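Side-chain contact in putative hemin storage protein (Bordetella bronchiseptica, PDB 6AU1), which cleaves deacetylated poly-beta-1,6-N-acetylglucosamine through its glycoside hydrolase domain, the part present here, and can disrupt bacterial biofilms: residues A177-Q180 and G181-L184. Sequence-based numbering, arbitrary orientation.
Sequences ATYQ and GWGL
One face of the Trp182 indole is laid against the end of the helix that carries Thr178 and Tyr179. Over this face, displaced toward the rim, sit CD1 of Tyr179, 3.5 Å from Trp182 CZ3, and the carbonyl oxygen of Thr178, 3.3 Å from Trp182 CD1. The methyl CG2 of Thr178 approaches the NE1-CE2 side of the indole, 3.6 Å from Trp182 NE1; it is anti to the backbone N, while OG1 turns back to bond Glu174 O. Tyr179 and Trp182 lie side by side and point the same way, their six-membered rings inclined at 53° with centroids 5.2 Å apart. Around the Tyr179 ring, Phe133 and Trp201 make edge-to-face contacts, and its hydroxyl is hydrogen-bonded to Asp170 O, so the phenol is held at its far end as well.

At this point helix 173-181 finishes in a Schellman motif, at the periphery of the glycoside hydrolase domain, whose parallel strands form a TIM-type barrel. Gly183 takes the positive phi (91°), and its N donates to Gln180 O at 3.0 Å, from above the carbonyl plane, as the 5→2 bond of the motif. The accompanying 6→1 bond runs from Leu184 N to Tyr179 O at 3.1 Å. Tyr179 O also accepts from Trp182 N, at 2.9 Å, the two donors arriving from opposite faces of the carbonyl plane; a weak bond joins Trp182 N to Thr178 O. The reversal brings Leu184 CB to 4.3 Å from Tyr179 CB, and directs the buried leucine onto Leu197, Gln200 and Trp201 of helix 195-223, where Trp182 in turn touches Tyr208. Gln180 CA offers its hydrogen to Leu184 O in a nearly straight C-H...O contact (166° at the hydrogen).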
loop_
_atom_site.group_PDB
_atom_site.type_symbol
_atom_site.label_atom_id
_atom_site.label_comp_id
_atom_site.label_asym_id
_atom_site.label_seq_id
_atom_site.Cartn_x
_atom_site.Cartn_y
_atom_site.Cartn_z
ATOM N N ALA A 177 -21.641 12.412 10.733
ATOM C CA ALA A 177 -21.928 12.256 12.158
ATOM C C ALA A 177 -20.636 12.151 12.957
ATOM O O ALA A 177 -20.550 12.649 14.083
ATOM C CB ALA A 177 -22.810 11.036 12.400
ATOM N N THR A 178 -19.628 11.514 12.367
ATOM C CA THR A 178 -18.328 11.391 13.019
ATOM C C THR A 178 -17.637 12.756 13.141
ATOM O O THR A 178 -17.048 13.062 14.178
ATOM C CB THR A 178 -17.410 10.406 12.265
ATOM O OG1 THR A 178 -18.044 9.120 12.201
ATOM C CG2 THR A 178 -16.074 10.271 12.973
ATOM N N TYR A 179 -17.715 13.573 12.089
ATOM C CA TYR A 179 -17.116 14.909 12.123
ATOM C C TYR A 179 -17.774 15.759 13.201
ATOM O O TYR A 179 -17.112 16.567 13.847
ATOM C CB TYR A 179 -17.235 15.618 10.767
ATOM C CG TYR A 179 -16.756 14.802 9.589
ATOM C CD1 TYR A 179 -15.726 13.875 9.723
ATOM C CD2 TYR A 179 -17.346 14.952 8.340
ATOM C CE1 TYR A 179 -15.295 13.112 8.629
ATOM C CE2 TYR A 179 -16.928 14.202 7.249
ATOM C CZ TYR A 179 -15.907 13.291 7.395
ATOM O OH TYR A 179 -15.514 12.559 6.293
ATOM N N GLN A 180 -19.076 15.570 13.389
ATOM C CA GLN A 180 -19.817 16.310 14.409
ATOM C C GLN A 180 -19.244 15.952 15.775
ATOM O O GLN A 180 -19.072 16.814 16.646
ATOM C CB GLN A 180 -21.309 15.987 14.316
ATOM C CG GLN A 180 -22.213 16.816 15.209
ATOM C CD GLN A 180 -23.679 16.623 14.860
ATOM O OE1 GLN A 180 -24.097 15.534 14.467
ATOM N NE2 GLN A 180 -24.462 17.684 14.986
ATOM N N GLY A 181 -18.918 14.672 15.936
ATOM C CA GLY A 181 -18.245 14.188 17.125
ATOM C C GLY A 181 -16.894 14.832 17.375
ATOM O O GLY A 181 -16.451 14.902 18.521
ATOM N N TRP A 182 -16.239 15.311 16.320
ATOM C CA TRP A 182 -14.944 15.972 16.466
ATOM C C TRP A 182 -15.101 17.454 16.782
ATOM O O TRP A 182 -14.110 18.161 16.934
ATOM C CB TRP A 182 -14.095 15.848 15.194
ATOM C CG TRP A 182 -13.803 14.452 14.708
ATOM C CD1 TRP A 182 -13.949 13.284 15.398
ATOM C CD2 TRP A 182 -13.308 14.098 13.413
ATOM N NE1 TRP A 182 -13.573 12.215 14.605
ATOM C CE2 TRP A 182 -13.179 12.689 13.380
ATOM C CE3 TRP A 182 -12.959 14.835 12.276
ATOM C CZ2 TRP A 182 -12.714 12.006 12.257
ATOM C CZ3 TRP A 182 -12.506 14.157 11.157
ATOM C CH2 TRP A 182 -12.387 12.752 11.153
ATOM N N GLY A 183 -16.342 17.927 16.845
ATOM C CA GLY A 183 -16.605 19.334 17.086
ATOM C C GLY A 183 -16.719 20.166 15.820
ATOM O O GLY A 183 -16.669 21.395 15.874
ATOM N N LEU A 184 -16.872 19.499 14.681
ATOM C CA LEU A 184 -17.061 20.170 13.400
ATOM C C LEU A 184 -18.537 20.166 13.002
ATOM O O LEU A 184 -19.297 19.298 13.425
ATOM C CB LEU A 184 -16.221 19.487 12.312
ATOM C CG LEU A 184 -14.698 19.506 12.478
ATOM C CD1 LEU A 184 -14.011 18.601 11.437
ATOM C CD2 LEU A 184 -14.167 20.942 12.391
#